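Local coordinates for protein alanine glyoxylate transaminase (Thermococcus litoralis, PDB 2ZC0) that probably transfers the amino group of alanine to glyoxylate, using pyridoxal 5'-phosphate as cofactor, and works as a homodimer, at residues K90-E95 against Y217-Y222; M156-L161 against R197-E202; I181-G184 against V190-S193. All blocks are in the same frame, centred on the assembly; numbering follows the deposited sequence.

Interaction 1 of 3, residues K90-E95 against Y217-Y222; sequences KYDHLE and YNFMRY. With PMP (4'-deoxy-4'-aminopyridoxal-5'-phosphate), chain F.
Asp92 and Asn218 bring the two backbones closest, with CA atoms 7.5 Å apart, where the end of helix 78-91 meets a type I beta turn from Tyr217 to Met220. The turn follows strand 210-214 of the large sheet in this pyridoxal-phosphate aminotransferase fold, and Met220 N closes it by bonding to Tyr217 O. Asp92 is the first residue to leave helical geometry, and its carboxylate comes down on the turn.

The contact has one polar bond and one apolar patch. Asn218 ND2 donates to Asp92 OD2 at 3.3 Å, a long bond but a fairly straight one (156° at the hydrogen). It enters on the syn side of OD2, and the acceptor lies somewhat off the amide plane. The two side chains meet almost at right angles, with carboxylate and amide planes 66° apart. Beside this bond, Asp92 CB rests 4.0 Å from Phe219 CE2, approaching the ring obliquely. The same CE2 is 3.6 Å from Tyr91 O, so one corner of the ring touches the last helical residue and the one that follows it. Phe219 CG stands opposite its own carbonyl carbon (chi1 -56°), which swings the ring toward the helix terminus; Phe87, one turn earlier in that helix, meets the ring as well. With an alanine in place of Asp92, Asn218 ND2 would probably lose this acceptor and its amide be freer to turn.

Tyr91 itself heads off toward helix 295-322, its ring edge-to-face with Phe296 and one face covered by Lys90 CG. At the start of the turn, Tyr217 meets the cofactor: its OH, also bonded to Lys247, shares a hydrogen bond of 2.6 Å with PMP O3, and that oxygen lies at the edge of the tyrosine ring, close to its plane.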
ATOM      1  N   LYS A  90     -29.789  23.284 -16.447  1.00 55.02           N
ATOM      2  CA  LYS A  90     -30.222  23.964 -17.654  1.00 55.69           C
ATOM      3  C   LYS A  90     -29.500  23.537 -18.921  1.00 56.02           C
ATOM      4  O   LYS A  90     -30.133  23.120 -19.890  1.00 56.62           O
ATOM      5  CB  LYS A  90     -30.081  25.479 -17.481  1.00 56.73           C
ATOM      6  CG  LYS A  90     -30.561  26.268 -18.694  1.00 59.16           C
ATOM      7  CD  LYS A  90     -30.525  27.764 -18.446  1.00 61.56           C
ATOM      8  CE  LYS A  90     -30.943  28.537 -19.688  1.00 61.61           C
ATOM      9  NZ  LYS A  90     -30.846  30.014 -19.468  1.00 62.79           N
ATOM     10  N   TYR A  91     -28.172  23.628 -18.906  1.00 57.05           N
ATOM     11  CA  TYR A  91     -27.364  23.296 -20.076  1.00 56.99           C
ATOM     12  C   TYR A  91     -26.751  21.905 -20.177  1.00 57.15           C
ATOM     13  O   TYR A  91     -25.975  21.660 -21.101  1.00 58.25           O
ATOM     14  CB  TYR A  91     -26.242  24.320 -20.232  1.00 56.66           C
ATOM     15  CG  TYR A  91     -26.720  25.744 -20.326  1.00 58.38           C
ATOM     16  CD1 TYR A  91     -26.557  26.625 -19.258  1.00 59.23           C
ATOM     17  CD2 TYR A  91     -27.332  26.216 -21.487  1.00 58.74           C
ATOM     18  CE1 TYR A  91     -26.988  27.944 -19.342  1.00 61.42           C
ATOM     19  CE2 TYR A  91     -27.770  27.534 -21.584  1.00 59.73           C
ATOM     20  CZ  TYR A  91     -27.594  28.392 -20.509  1.00 61.16           C
ATOM     21  OH  TYR A  91     -28.017  29.698 -20.597  1.00 63.38           O
ATOM     22  N   ASP A  92     -27.067  21.002 -19.252  1.00 57.03           N
ATOM     23  CA  ASP A  92     -26.501  19.650 -19.317  1.00 57.98           C
ATOM     24  C   ASP A  92     -27.471  18.573 -18.811  1.00 59.43           C
ATOM     25  O   ASP A  92     -27.049  17.464 -18.476  1.00 60.24           O
ATOM     26  CB  ASP A  92     -25.178  19.592 -18.525  1.00 57.54           C
ATOM     27  CG  ASP A  92     -24.158  18.610 -19.128  1.00 57.36           C
ATOM     28  OD1 ASP A  92     -24.153  18.424 -20.366  1.00 56.65           O
ATOM     29  OD2 ASP A  92     -23.344  18.038 -18.368  1.00 55.93           O
ATOM     30  N   HIS A  93     -28.765  18.894 -18.775  1.00 58.98           N
ATOM     31  CA  HIS A  93     -29.796  17.956 -18.312  1.00 59.36           C
ATOM     32  C   HIS A  93     -29.474  17.277 -16.989  1.00 57.89           C
ATOM     33  O   HIS A  93     -29.830  16.114 -16.779  1.00 58.02           O
ATOM     34  CB  HIS A  93     -30.042  16.860 -19.353  1.00 62.21           C
ATOM     35  CG  HIS A  93     -30.949  17.274 -20.466  1.00 65.29           C
ATOM     36  ND1 HIS A  93     -30.556  18.141 -21.462  1.00 67.15           N
ATOM     37  CD2 HIS A  93     -32.243  16.967 -20.719  1.00 66.12           C
ATOM     38  CE1 HIS A  93     -31.570  18.351 -22.283  1.00 68.66           C
ATOM     39  NE2 HIS A  93     -32.605  17.651 -21.854  1.00 69.02           N
ATOM     40  N   LEU A  94     -28.819  17.988 -16.085  1.00 55.78           N
ATOM     41  CA  LEU A  94     -28.470  17.369 -14.825  1.00 55.03           C
ATOM     42  C   LEU A  94     -29.161  17.968 -13.612  1.00 55.08           C
ATOM     43  O   LEU A  94     -28.976  19.140 -13.294  1.00 55.84           O
ATOM     44  CB  LEU A  94     -26.957  17.418 -14.647  1.00 53.83           C
ATOM     45  CG  LEU A  94     -26.362  16.423 -13.654  1.00 52.71           C
ATOM     46  CD1 LEU A  94     -26.920  15.021 -13.905  1.00 51.22           C
ATOM     47  CD2 LEU A  94     -24.851  16.447 -13.802  1.00 50.10           C
ATOM     48  N   GLU A  95     -29.973  17.159 -12.942  1.00 54.47           N
ATOM     49  CA  GLU A  95     -30.663  17.609 -11.738  1.00 55.30           C
ATOM     50  C   GLU A  95     -29.807  17.124 -10.566  1.00 52.37           C
ATOM     51  O   GLU A  95     -29.871  15.957 -10.190  1.00 52.37           O
ATOM     52  CB  GLU A  95     -32.062  16.985 -11.662  1.00 59.06           C
ATOM     53  CG  GLU A  95     -32.931  17.494 -10.511  1.00 63.93           C
ATOM     54  CD  GLU A  95     -33.451  18.908 -10.742  1.00 68.00           C
ATOM     55  OE1 GLU A  95     -34.047  19.153 -11.818  1.00 70.00           O
ATOM     56  OE2 GLU A  95     -33.272  19.770  -9.848  1.00 67.69           O
ATOM     57  N   TYR A 217     -15.737  18.048 -21.997  1.00 40.39           N
ATOM     58  CA  TYR A 217     -16.157  18.675 -23.247  1.00 40.69           C
ATOM     59  C   TYR A 217     -17.657  18.703 -23.509  1.00 43.19           C
ATOM     60  O   TYR A 217     -18.084  18.898 -24.650  1.00 44.80           O
ATOM     61  CB  TYR A 217     -15.430  17.994 -24.418  1.00 38.86           C
ATOM     62  CG  TYR A 217     -13.928  18.002 -24.236  1.00 36.81           C
ATOM     63  CD1 TYR A 217     -13.258  16.886 -23.721  1.00 36.13           C
ATOM     64  CD2 TYR A 217     -13.191  19.170 -24.457  1.00 33.56           C
ATOM     65  CE1 TYR A 217     -11.894  16.936 -23.416  1.00 34.56           C
ATOM     66  CE2 TYR A 217     -11.833  19.234 -24.158  1.00 35.15           C
ATOM     67  CZ  TYR A 217     -11.191  18.115 -23.632  1.00 35.95           C
ATOM     68  OH  TYR A 217      -9.859  18.208 -23.298  1.00 35.99           O
ATOM     69  N   ASN A 218     -18.457  18.534 -22.463  1.00 43.50           N
ATOM     70  CA  ASN A 218     -19.909  18.524 -22.614  1.00 44.68           C
ATOM     71  C   ASN A 218     -20.458  19.836 -23.112  1.00 46.97           C
ATOM     72  O   ASN A 218     -21.570  19.891 -23.630  1.00 49.42           O
ATOM     73  CB  ASN A 218     -20.574  18.169 -21.281  1.00 41.83           C
ATOM     74  CG  ASN A 218     -20.444  16.712 -20.966  1.00 39.81           C
ATOM     75  OD1 ASN A 218     -19.484  16.072 -21.399  1.00 41.91           O
ATOM     76  ND2 ASN A 218     -21.392  16.169 -20.219  1.00 33.78           N
ATOM     77  N   PHE A 219     -19.673  20.892 -22.954  1.00 48.47           N
ATOM     78  CA  PHE A 219     -20.101  22.204 -23.385  1.00 50.06           C
ATOM     79  C   PHE A 219     -19.411  22.669 -24.660  1.00 51.07           C
ATOM     80  O   PHE A 219     -19.513  23.830 -25.036  1.00 52.60           O
ATOM     81  CB  PHE A 219     -19.909  23.199 -22.240  1.00 49.61           C
ATOM     82  CG  PHE A 219     -20.616  22.789 -20.979  1.00 50.65           C
ATOM     83  CD1 PHE A 219     -19.902  22.270 -19.902  1.00 51.82           C
ATOM     84  CD2 PHE A 219     -22.002  22.853 -20.894  1.00 50.93           C
ATOM     85  CE1 PHE A 219     -20.562  21.818 -18.759  1.00 52.26           C
ATOM     86  CE2 PHE A 219     -22.673  22.402 -19.757  1.00 53.36           C
ATOM     87  CZ  PHE A 219     -21.948  21.882 -18.687  1.00 52.50           C
ATOM     88  N   MET A 220     -18.700  21.762 -25.321  1.00 51.56           N
ATOM     89  CA  MET A 220     -18.056  22.096 -26.588  1.00 52.79           C
ATOM     90  C   MET A 220     -18.603  21.160 -27.654  1.00 53.30           C
ATOM     91  O   MET A 220     -17.847  20.655 -28.479  1.00 53.64           O
ATOM     92  CB  MET A 220     -16.537  21.928 -26.532  1.00 53.72           C
ATOM     93  CG  MET A 220     -15.834  22.803 -25.519  1.00 55.79           C
ATOM     94  SD  MET A 220     -14.229  23.321 -26.139  1.00 60.27           S
ATOM     95  CE  MET A 220     -13.523  21.783 -26.538  1.00 56.59           C
ATOM     96  N   ARG A 221     -19.910  20.910 -27.607  1.00 54.67           N
ATOM     97  CA  ARG A 221     -20.570  20.046 -28.583  1.00 56.81           C
ATOM     98  C   ARG A 221     -20.981  20.902 -29.769  1.00 57.42           C
ATOM     99  O   ARG A 221     -21.256  22.093 -29.614  1.00 57.56           O
ATOM    100  CB  ARG A 221     -21.814  19.382 -27.989  1.00 56.95           C
ATOM    101  CG  ARG A 221     -21.718  17.870 -27.895  1.00 60.59           C
ATOM    102  CD  ARG A 221     -23.095  17.230 -27.869  1.00 63.68           C
ATOM    103  NE  ARG A 221     -23.922  17.789 -26.806  1.00 67.12           N
ATOM    104  CZ  ARG A 221     -25.188  18.159 -26.964  1.00 67.37           C
ATOM    105  NH1 ARG A 221     -25.862  18.661 -25.937  1.00 67.03           N
ATOM    106  NH2 ARG A 221     -25.775  18.029 -28.148  1.00 66.97           N
ATOM    107  N   TYR A 222     -21.039  20.299 -30.951  1.00 58.25           N
ATOM    108  CA  TYR A 222     -21.402  21.053 -32.141  1.00 58.95           C
ATOM    109  C   TYR A 222     -22.607  20.505 -32.901  1.00 61.08           C
ATOM    110  O   TYR A 222     -23.477  21.272 -33.316  1.00 60.55           O
ATOM    111  CB  TYR A 222     -20.196  21.127 -33.093  1.00 56.57           C
ATOM    112  CG  TYR A 222     -18.904  21.551 -32.421  1.00 55.18           C
ATOM    113  CD1 TYR A 222     -17.742  20.788 -32.551  1.00 54.73           C
ATOM    114  CD2 TYR A 222     -18.847  22.700 -31.636  1.00 52.86           C
ATOM    115  CE1 TYR A 222     -16.553  21.159 -31.909  1.00 51.10           C
ATOM    116  CE2 TYR A 222     -17.668  23.076 -30.995  1.00 53.19           C
ATOM    117  CZ  TYR A 222     -16.532  22.302 -31.134  1.00 51.94           C
ATOM    118  OH  TYR A 222     -15.385  22.682 -30.481  1.00 52.80           O
TER
HETATM  119  N1  PMP F 409     -10.512  15.493 -18.510  1.00 61.96           N
HETATM  120  C2  PMP F 409     -10.149  15.473 -19.812  1.00 61.40           C
HETATM  121  C2A PMP F 409     -10.710  14.335 -20.667  1.00 59.78           C
HETATM  122  C3  PMP F 409      -9.293  16.468 -20.356  1.00 60.96           C
HETATM  123  O3  PMP F 409      -8.939  16.413 -21.697  1.00 59.18           O
HETATM  124  C4  PMP F 409      -8.800  17.513 -19.488  1.00 61.56           C
HETATM  125  C4A PMP F 409      -7.874  18.590 -20.086  1.00 61.44           C
HETATM  126  N4A PMP F 409      -6.542  18.611 -19.482  1.00 66.22           N
HETATM  127  C5  PMP F 409      -9.245  17.485 -18.012  1.00 60.83           C
HETATM  128  C6  PMP F 409     -10.103  16.444 -17.581  1.00 61.04           C
HETATM  129  C5A PMP F 409      -8.797  18.540 -16.983  1.00 58.98           C
HETATM  130  O4P PMP F 409      -9.219  19.521 -17.278  1.00 56.06           O
HETATM  131  P   PMP F 409      -8.831  20.701 -16.159  1.00 48.16           P
HETATM  132  O1P PMP F 409     -10.234  21.448 -15.127  1.00 57.73           O
HETATM  133  O2P PMP F 409      -8.108  22.134 -17.197  1.00 56.02           O
HETATM  134  O3P PMP F 409      -7.563  20.174 -14.973  1.00 56.25           O

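Interaction 2 of 3, residues M156-L161 against R197-E202; sequences MRVDLL and RKALLE
Val158 and Leu161, one helical turn apart, press against Ala199 and Leu200. Val158 lies nearest in backbone terms, its CA 6.1 Å from that of Leu200. Its CG1 branch does the touching: standing opposite the backbone N (chi1 -175°), it reaches Ala199 CB at 3.7 Å and comes up to the main chain of the other helix, 3.8 Å from Leu200 N. The second branch, CG2, is only loosely apposed to Leu200 CB. Further along, the two leucines cross at a slant and meet methyl to methyl, Leu161 CD1 against Leu200 CD1 at 3.4 Å, closer than two methyl carbons normally sit. No hydrogen bond joins the segments.

The principle illustrated is helix pairing over a sheet. Helix 194-207 makes the beta-alpha-beta crossover from strand 175-180 to the parallel strand 210-214, while helix 158-170 leads into strand 175-180. Leu161 and Met156 both touch Ile126 of strand 124-129, so the apolar seam continues down to the sheet. Val158 also lies against Arg196 and Ile203 of the partner helix.

Just beyond the seam, at the start of the first helix, lies a polar group. Arg157 holds the N-cap position and forms a salt bridge with Asp159, gripping it side-on: NE donates to OD1 at 3.0 Å and NH1 to OD2 at 2.8 Å. Both oxygens use syn lone pairs, although they lie well out of the guanidinium plane. Leu160 CD1 covers part of one face of that guanidinium, 3.6 Å above it.

Charges thus pair within the helix start, while between these two segments the contact is apolar and made mostly by methyl groups; with no hydrogen bond across it, the fit depends on close apolar packing.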
ATOM      1  N   MET A 156     -16.757   4.130 -26.749  1.00 48.00           N
ATOM      2  CA  MET A 156     -16.371   2.811 -26.258  1.00 45.12           C
ATOM      3  C   MET A 156     -17.251   1.710 -26.853  1.00 44.53           C
ATOM      4  O   MET A 156     -18.459   1.884 -27.005  1.00 41.50           O
ATOM      5  CB  MET A 156     -16.473   2.759 -24.722  1.00 42.34           C
ATOM      6  CG  MET A 156     -16.002   1.441 -24.119  1.00 43.52           C
ATOM      7  SD  MET A 156     -16.277   1.215 -22.315  1.00 43.93           S
ATOM      8  CE  MET A 156     -15.382   2.625 -21.627  1.00 42.96           C
ATOM      9  N   ARG A 157     -16.629   0.582 -27.187  1.00 45.80           N
ATOM     10  CA  ARG A 157     -17.334  -0.578 -27.720  1.00 45.84           C
ATOM     11  C   ARG A 157     -17.879  -1.330 -26.502  1.00 46.46           C
ATOM     12  O   ARG A 157     -17.240  -2.256 -25.981  1.00 46.27           O
ATOM     13  CB  ARG A 157     -16.371  -1.481 -28.509  1.00 45.95           C
ATOM     14  CG  ARG A 157     -16.045  -0.999 -29.930  1.00 47.81           C
ATOM     15  CD  ARG A 157     -17.254  -1.156 -30.858  1.00 49.12           C
ATOM     16  NE  ARG A 157     -17.674  -2.551 -30.931  1.00 48.57           N
ATOM     17  CZ  ARG A 157     -16.961  -3.510 -31.511  1.00 49.23           C
ATOM     18  NH1 ARG A 157     -17.412  -4.758 -31.520  1.00 50.74           N
ATOM     19  NH2 ARG A 157     -15.807  -3.216 -32.098  1.00 48.05           N
ATOM     20  N   VAL A 158     -19.060  -0.920 -26.048  1.00 46.80           N
ATOM     21  CA  VAL A 158     -19.691  -1.525 -24.875  1.00 47.27           C
ATOM     22  C   VAL A 158     -19.752  -3.058 -24.913  1.00 49.04           C
ATOM     23  O   VAL A 158     -19.661  -3.717 -23.871  1.00 48.31           O
ATOM     24  CB  VAL A 158     -21.111  -0.940 -24.660  1.00 48.13           C
ATOM     25  CG1 VAL A 158     -21.710  -1.484 -23.380  1.00 49.62           C
ATOM     26  CG2 VAL A 158     -21.038   0.587 -24.599  1.00 46.94           C
ATOM     27  N   ASP A 159     -19.896  -3.642 -26.098  1.00 48.31           N
ATOM     28  CA  ASP A 159     -19.941  -5.101 -26.178  1.00 49.19           C
ATOM     29  C   ASP A 159     -18.575  -5.674 -25.784  1.00 49.01           C
ATOM     30  O   ASP A 159     -18.484  -6.700 -25.103  1.00 49.42           O
ATOM     31  CB  ASP A 159     -20.316  -5.556 -27.591  1.00 50.08           C
ATOM     32  CG  ASP A 159     -19.382  -5.011 -28.642  1.00 51.46           C
ATOM     33  OD1 ASP A 159     -19.295  -3.774 -28.789  1.00 55.55           O
ATOM     34  OD2 ASP A 159     -18.727  -5.821 -29.325  1.00 53.00           O
ATOM     35  N   LEU A 160     -17.508  -5.008 -26.210  1.00 47.94           N
ATOM     36  CA  LEU A 160     -16.170  -5.467 -25.871  1.00 47.45           C
ATOM     37  C   LEU A 160     -15.913  -5.184 -24.385  1.00 47.35           C
ATOM     38  O   LEU A 160     -15.077  -5.825 -23.749  1.00 46.51           O
ATOM     39  CB  LEU A 160     -15.134  -4.773 -26.763  1.00 46.30           C
ATOM     40  CG  LEU A 160     -15.168  -5.208 -28.239  1.00 47.36           C
ATOM     41  CD1 LEU A 160     -14.184  -4.377 -29.047  1.00 46.20           C
ATOM     42  CD2 LEU A 160     -14.832  -6.691 -28.361  1.00 44.10           C
ATOM     43  N   LEU A 161     -16.664  -4.234 -23.836  1.00 47.56           N
ATOM     44  CA  LEU A 161     -16.547  -3.882 -22.428  1.00 47.78           C
ATOM     45  C   LEU A 161     -16.925  -5.089 -21.561  1.00 48.67           C
ATOM     46  O   LEU A 161     -16.175  -5.470 -20.653  1.00 49.81           O
ATOM     47  CB  LEU A 161     -17.481  -2.712 -22.095  1.00 47.84           C
ATOM     48  CG  LEU A 161     -17.182  -1.781 -20.911  1.00 49.91           C
ATOM     49  CD1 LEU A 161     -18.502  -1.205 -20.414  1.00 46.52           C
ATOM     50  CD2 LEU A 161     -16.458  -2.518 -19.783  1.00 48.38           C
ATOM     51  N   ARG A 197     -24.557   4.428 -24.213  1.00 42.77           N
ATOM     52  CA  ARG A 197     -24.612   5.026 -22.894  1.00 43.08           C
ATOM     53  C   ARG A 197     -25.597   4.243 -22.028  1.00 44.10           C
ATOM     54  O   ARG A 197     -25.347   4.025 -20.845  1.00 45.24           O
ATOM     55  CB  ARG A 197     -25.023   6.497 -23.019  1.00 40.64           C
ATOM     56  CG  ARG A 197     -23.970   7.310 -23.748  1.00 40.48           C
ATOM     57  CD  ARG A 197     -24.514   8.577 -24.343  1.00 42.85           C
ATOM     58  NE  ARG A 197     -24.219   9.757 -23.548  1.00 43.55           N
ATOM     59  CZ  ARG A 197     -23.352  10.702 -23.899  1.00 44.55           C
ATOM     60  NH1 ARG A 197     -22.689  10.597 -25.045  1.00 40.23           N
ATOM     61  NH2 ARG A 197     -23.156  11.758 -23.099  1.00 44.17           N
ATOM     62  N   LYS A 198     -26.705   3.793 -22.610  1.00 45.12           N
ATOM     63  CA  LYS A 198     -27.669   3.028 -21.827  1.00 45.32           C
ATOM     64  C   LYS A 198     -27.159   1.613 -21.598  1.00 43.96           C
ATOM     65  O   LYS A 198     -27.404   1.016 -20.543  1.00 44.23           O
ATOM     66  CB  LYS A 198     -29.035   2.982 -22.518  1.00 47.66           C
ATOM     67  CG  LYS A 198     -29.814   4.303 -22.495  1.00 50.30           C
ATOM     68  CD  LYS A 198     -30.131   4.820 -21.067  1.00 57.07           C
ATOM     69  CE  LYS A 198     -31.008   3.875 -20.212  1.00 55.98           C
ATOM     70  NZ  LYS A 198     -30.246   2.905 -19.352  1.00 55.74           N
ATOM     71  N   ALA A 199     -26.445   1.081 -22.584  1.00 41.45           N
ATOM     72  CA  ALA A 199     -25.891  -0.261 -22.485  1.00 40.14           C
ATOM     73  C   ALA A 199     -24.783  -0.280 -21.425  1.00 39.49           C
ATOM     74  O   ALA A 199     -24.632  -1.258 -20.689  1.00 38.88           O
ATOM     75  CB  ALA A 199     -25.334  -0.690 -23.840  1.00 39.48           C
ATOM     76  N   LEU A 200     -24.011   0.803 -21.355  1.00 38.48           N
ATOM     77  CA  LEU A 200     -22.940   0.925 -20.362  1.00 41.04           C
ATOM     78  C   LEU A 200     -23.583   0.930 -18.974  1.00 41.15           C
ATOM     79  O   LEU A 200     -23.159   0.199 -18.080  1.00 40.39           O
ATOM     80  CB  LEU A 200     -22.137   2.218 -20.596  1.00 39.80           C
ATOM     81  CG  LEU A 200     -21.128   2.657 -19.521  1.00 41.70           C
ATOM     82  CD1 LEU A 200     -20.183   1.517 -19.175  1.00 39.55           C
ATOM     83  CD2 LEU A 200     -20.356   3.878 -20.014  1.00 39.37           C
ATOM     84  N   LEU A 201     -24.625   1.739 -18.805  1.00 42.19           N
ATOM     85  CA  LEU A 201     -25.329   1.785 -17.532  1.00 43.70           C
ATOM     86  C   LEU A 201     -25.865   0.402 -17.151  1.00 44.74           C
ATOM     87  O   LEU A 201     -25.829   0.023 -15.982  1.00 46.14           O
ATOM     88  CB  LEU A 201     -26.473   2.797 -17.598  1.00 42.96           C
ATOM     89  CG  LEU A 201     -26.005   4.258 -17.635  1.00 43.87           C
ATOM     90  CD1 LEU A 201     -27.204   5.175 -17.805  1.00 45.47           C
ATOM     91  CD2 LEU A 201     -25.265   4.596 -16.351  1.00 40.08           C
ATOM     92  N   GLU A 202     -26.355  -0.364 -18.123  1.00 45.85           N
ATOM     93  CA  GLU A 202     -26.865  -1.700 -17.812  1.00 46.44           C
ATOM     94  C   GLU A 202     -25.736  -2.601 -17.299  1.00 44.89           C
ATOM     95  O   GLU A 202     -25.887  -3.293 -16.295  1.00 42.69           O
ATOM     96  CB  GLU A 202     -27.509  -2.341 -19.047  1.00 51.35           C
ATOM     97  CG  GLU A 202     -28.868  -1.763 -19.455  1.00 57.73           C
ATOM     98  CD  GLU A 202     -29.321  -2.271 -20.820  1.00 61.65           C
ATOM     99  OE1 GLU A 202     -29.245  -3.504 -21.050  1.00 64.33           O
ATOM    100  OE2 GLU A 202     -29.753  -1.443 -21.661  1.00 66.41           O
TER

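Interaction 3 of 3, residues I181-G184 against V190-S193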
ATOM      1  N   ILE A 181     -15.063   9.038 -20.989  1.00 36.37           N
ATOM      2  CA  ILE A 181     -15.202  10.411 -21.476  1.00 36.69           C
ATOM      3  C   ILE A 181     -16.185  10.281 -22.654  1.00 38.73           C
ATOM      4  O   ILE A 181     -15.782  10.272 -23.820  1.00 38.71           O
ATOM      5  CB  ILE A 181     -13.852  10.943 -22.015  1.00 35.62           C
ATOM      6  CG1 ILE A 181     -12.731  10.629 -21.008  1.00 36.70           C
ATOM      7  CG2 ILE A 181     -13.957  12.444 -22.294  1.00 36.42           C
ATOM      8  CD1 ILE A 181     -11.318  10.913 -21.506  1.00 28.59           C
ATOM      9  N   PRO A 182     -17.491  10.167 -22.357  1.00 39.65           N
ATOM     10  CA  PRO A 182     -18.540  10.022 -23.378  1.00 39.19           C
ATOM     11  C   PRO A 182     -18.581  11.058 -24.504  1.00 38.94           C
ATOM     12  O   PRO A 182     -18.707  10.690 -25.669  1.00 39.49           O
ATOM     13  CB  PRO A 182     -19.830  10.013 -22.546  1.00 39.53           C
ATOM     14  CG  PRO A 182     -19.371   9.456 -21.210  1.00 38.91           C
ATOM     15  CD  PRO A 182     -18.082  10.201 -21.005  1.00 38.09           C
ATOM     16  N   THR A 183     -18.465  12.339 -24.170  1.00 37.77           N
ATOM     17  CA  THR A 183     -18.538  13.381 -25.191  1.00 37.65           C
ATOM     18  C   THR A 183     -17.232  14.105 -25.540  1.00 39.71           C
ATOM     19  O   THR A 183     -16.532  14.634 -24.650  1.00 36.93           O
ATOM     20  CB  THR A 183     -19.587  14.438 -24.807  1.00 37.93           C
ATOM     21  OG1 THR A 183     -20.851  13.800 -24.598  1.00 40.04           O
ATOM     22  CG2 THR A 183     -19.733  15.471 -25.909  1.00 37.87           C
ATOM     23  N   GLY A 184     -16.936  14.130 -26.846  1.00 37.58           N
ATOM     24  CA  GLY A 184     -15.738  14.772 -27.361  1.00 37.94           C
ATOM     25  C   GLY A 184     -14.488  14.320 -26.624  1.00 37.33           C
ATOM     26  O   GLY A 184     -13.737  15.139 -26.085  1.00 38.61           O
ATOM     27  N   VAL A 190     -14.138  11.449 -30.266  1.00 47.10           N
ATOM     28  CA  VAL A 190     -15.405  10.797 -30.592  1.00 45.91           C
ATOM     29  C   VAL A 190     -16.335  10.850 -29.382  1.00 46.48           C
ATOM     30  O   VAL A 190     -15.866  10.991 -28.245  1.00 47.44           O
ATOM     31  CB  VAL A 190     -15.174   9.326 -30.971  1.00 45.56           C
ATOM     32  CG1 VAL A 190     -14.220   9.238 -32.153  1.00 45.71           C
ATOM     33  CG2 VAL A 190     -14.599   8.568 -29.783  1.00 44.76           C
ATOM     34  N   THR A 191     -17.640  10.735 -29.618  1.00 44.97           N
ATOM     35  CA  THR A 191     -18.603  10.772 -28.526  1.00 45.15           C
ATOM     36  C   THR A 191     -19.522   9.567 -28.517  1.00 44.24           C
ATOM     37  O   THR A 191     -20.103   9.199 -29.540  1.00 46.10           O
ATOM     38  CB  THR A 191     -19.499  12.019 -28.560  1.00 44.81           C
ATOM     39  OG1 THR A 191     -20.610  11.778 -29.419  1.00 48.73           O
ATOM     40  CG2 THR A 191     -18.737  13.215 -29.049  1.00 42.30           C
ATOM     41  N   MET A 192     -19.645   8.959 -27.344  1.00 43.86           N
ATOM     42  CA  MET A 192     -20.481   7.787 -27.142  1.00 44.33           C
ATOM     43  C   MET A 192     -21.922   8.076 -27.545  1.00 44.75           C
ATOM     44  O   MET A 192     -22.451   9.152 -27.269  1.00 43.60           O
ATOM     45  CB  MET A 192     -20.430   7.378 -25.672  1.00 43.80           C
ATOM     46  CG  MET A 192     -20.996   6.024 -25.381  1.00 44.60           C
ATOM     47  SD  MET A 192     -20.909   5.663 -23.619  1.00 44.47           S
ATOM     48  CE  MET A 192     -19.177   5.305 -23.479  1.00 45.89           C
ATOM     49  N   SER A 193     -22.553   7.113 -28.204  1.00 46.95           N
ATOM     50  CA  SER A 193     -23.935   7.274 -28.631  1.00 48.58           C
ATOM     51  C   SER A 193     -24.860   6.960 -27.457  1.00 50.97           C
ATOM     52  O   SER A 193     -24.494   6.197 -26.552  1.00 50.68           O
ATOM     53  CB  SER A 193     -24.230   6.346 -29.813  1.00 48.46           C
ATOM     54  OG  SER A 193     -24.197   4.980 -29.431  1.00 49.05           O
TER
HETATM   55  O   HOH W   1     -16.245   9.044 -26.242  1.00 43.66           O
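Water 1 lies 2.8 Å from both Ile181 O and Val190 O, carbonyls of the two arms of a loop that doubles back on itself. It is placed to donate to each, though with more acceptors nearby than it has protons it may not serve all of them at once. Direct backbone pairing follows just beyond: Met192 N donates to Pro182 O. The modelled length of that bond is doubtful, because the carbonyl oxygen sits too close to a neighbour, but the CA atoms agree with the pairing, Pro182 lying 4.8 Å from Met192 and Thr183 4.2 Å from Thr191.

Side chains pack along the same line. Pro182 CB faces Met192 CB at 4.1 Å, and the methionine chain, extended at first and bent at its last torsion, goes on to Leu200 of helix 194-207. The two threonine side chains lie alongside each other, in the same direction, with Thr183 CG2 and Thr191 CG2 4.0 Å apart. Thr191 places that methyl opposite its carbonyl carbon, and it sits against the Gly184 backbone, nearest to N. Gly184 turns with positive phi (51°), a conformation easiest for a residue without a side chain.

This is the connection between strand 175-180 and helix 194-207, a fold element that edges the cofactor pocket. Ile181 touches PMP, its side chain about 4 Å away, and Asn186, in the bend between the two segments, bonds to the cofactor through ND2. At the other end Ser193 is the N-cap of the helix, its OG weakly bonded to Arg196 N.

The polar link between the two arms is made by main-chain groups, probably with a water, so it does not depend directly on side-chain identity.

Interaction 3 is the middle member of the set, its centre 12 Å from those of both interaction 1 and interaction 2, which are themselves 21 Å apart and come no nearer than about 6 Å between atoms. Along the chain it is nested within the loops closed by both. Arg197 joins 2 to 3 with a probable hydrogen bond from NH1 to Met192 O, 2.7 Å, and Met156 CB touches Met192 CE at 3.9 Å. Toward interaction 1, Arg221 CG lies 3.7 Å from Thr183 CG2. The cofactor is met by Tyr217 in interaction 1 and by Ile181 in interaction 3, whereas interaction 2 packs the helices farther out.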